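Local coordinates for protein putative polyketide synthase (Brevibacillus brevis, PDB 5HU7) that probably removes water from beta-hydroxyacyl intermediates, as the double-hotdog dehydratase domain of a trans-AT polyketide synthase, at residues Glu154-Ala158 with Arg159-Glu163. Residues are numbered along the deposited sequence; the frame is centred on the assembly and turned at random.
Sequences EILTA and RQCYE
T157 and Q160 form a reciprocal pair of bonds, a capping box, where strand 154-157 passes into helix 158-167. T157 N donates to Q160 OE1 over 2.9 Å; the N-H...O angle of 172° and a donor lying in the amide plane, on a lone pair, mark this bond as well formed. In return, Q160 N donates to T157 OG1 at 3.2 Å, again almost straight, the capping bond of T157 at the N-cap position. A chi1 of 63° sets OG1 between the backbone N and the carbonyl carbon of T157, within range of that amide. The same hydroxyl gives its proton to Q160 OE1, also at 3.2 Å, but approaches broadside to the C=O and tilted 34° from its plane. Q160 reaches back with CG anti to its carbonyl carbon and the chain extended beyond, laying its methylenes over OG1. A water donates to both Q160 OE1 and I155 O, continuing the network along the strand.

Helical bonding then takes over: C161 N reaches T157 O only weakly at 3.4 Å, whereas Y162 N meets A158 O in a nearly linear bond. R159 and E163, one turn apart, form a salt bridge (R159 NH2 to E163 OE2, 3.6 Å). On the buried side, C161 SG packs against L156 CB at 3.8 Å and lies close to L156 CD2; V182 of the neighbouring strand and Y222 of helix 212-227 border this apolar patch. With the segment axes nearly perpendicular, the chain turns sharply; two protein donors and a water converge on Q160 OE1 and hold the amide across the corner, while OG1 satisfies a first-turn N-H.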
# COMPACT_ATOMS: atom_id res chain seq x y z
N GLU A 154 19.21 4.22 -46.64
CA GLU A 154 18.79 5.60 -46.46
C GLU A 154 18.96 6.00 -44.99
O GLU A 154 18.86 5.15 -44.10
CB GLU A 154 17.30 5.76 -46.80
CG GLU A 154 17.01 5.84 -48.28
CD GLU A 154 15.62 6.33 -48.63
OE1 GLU A 154 14.89 6.74 -47.70
OE2 GLU A 154 15.26 6.31 -49.83
N ILE A 155 19.16 7.30 -44.75
CA ILE A 155 19.19 7.91 -43.43
C ILE A 155 18.29 9.12 -43.54
O ILE A 155 18.51 9.99 -44.38
CB ILE A 155 20.57 8.29 -42.90
CG1 ILE A 155 21.54 7.11 -43.04
CG2 ILE A 155 20.46 8.76 -41.44
CD1 ILE A 155 22.90 7.40 -42.62
N LEU A 156 17.26 9.16 -42.72
CA LEU A 156 16.25 10.21 -42.75
C LEU A 156 16.31 11.09 -41.55
O LEU A 156 16.47 10.61 -40.45
CB LEU A 156 14.86 9.59 -42.79
CG LEU A 156 14.53 8.79 -44.04
CD1 LEU A 156 15.09 7.36 -43.95
CD2 LEU A 156 13.03 8.69 -44.23
N THR A 157 16.04 12.37 -41.75
CA THR A 157 15.88 13.32 -40.65
C THR A 157 14.45 13.11 -40.03
O THR A 157 13.63 12.41 -40.63
CB THR A 157 15.94 14.74 -41.18
OG1 THR A 157 14.84 14.91 -42.07
CG2 THR A 157 17.27 15.06 -41.89
N ALA A 158 14.11 13.73 -38.91
CA ALA A 158 12.72 13.56 -38.40
C ALA A 158 11.67 14.13 -39.43
O ALA A 158 10.67 13.47 -39.71
CB ALA A 158 12.54 14.24 -37.06
N ARG A 159 11.95 15.29 -40.04
CA ARG A 159 11.03 15.86 -41.04
C ARG A 159 10.76 14.91 -42.20
O ARG A 159 9.62 14.68 -42.56
CB ARG A 159 11.60 17.15 -41.63
CG ARG A 159 11.44 18.38 -40.76
CD ARG A 159 11.60 19.61 -41.63
NE ARG A 159 10.39 19.86 -42.42
CZ ARG A 159 9.32 20.52 -41.99
NH1 ARG A 159 9.29 21.06 -40.79
NH2 ARG A 159 8.27 20.68 -42.80
N GLN A 160 11.81 14.41 -42.82
CA GLN A 160 11.68 13.48 -43.94
C GLN A 160 10.76 12.28 -43.65
O GLN A 160 10.03 11.88 -44.54
CB GLN A 160 13.06 12.99 -44.39
CG GLN A 160 13.82 14.06 -45.16
CD GLN A 160 15.23 13.65 -45.45
OE1 GLN A 160 15.95 13.18 -44.58
NE2 GLN A 160 15.71 13.94 -46.63
N CYS A 161 10.82 11.70 -42.44
CA CYS A 161 9.92 10.59 -42.06
C CYS A 161 8.47 11.09 -42.13
O CYS A 161 7.65 10.46 -42.81
CB CYS A 161 10.25 10.06 -40.67
SG CYS A 161 11.85 9.23 -40.53
N TYR A 162 8.16 12.22 -41.43
CA TYR A 162 6.85 12.87 -41.40
C TYR A 162 6.35 13.16 -42.79
O TYR A 162 5.20 12.84 -43.10
CB TYR A 162 6.91 14.20 -40.62
CG TYR A 162 5.74 15.14 -40.88
CD1 TYR A 162 4.50 14.94 -40.28
CD2 TYR A 162 5.90 16.26 -41.69
CE1 TYR A 162 3.42 15.78 -40.53
CE2 TYR A 162 4.84 17.14 -41.92
CZ TYR A 162 3.60 16.90 -41.32
OH TYR A 162 2.53 17.75 -41.52
N GLU A 163 7.21 13.77 -43.61
CA GLU A 163 6.85 14.15 -44.98
C GLU A 163 6.42 12.92 -45.80
O GLU A 163 5.48 13.00 -46.57
CB GLU A 163 8.02 14.85 -45.69
CG GLU A 163 8.35 16.23 -45.15
CD GLU A 163 7.40 17.34 -45.57
OE1 GLU A 163 7.29 17.60 -46.80
OE2 GLU A 163 6.82 18.00 -44.68
O HOH W 1 18.59 12.63 -45.32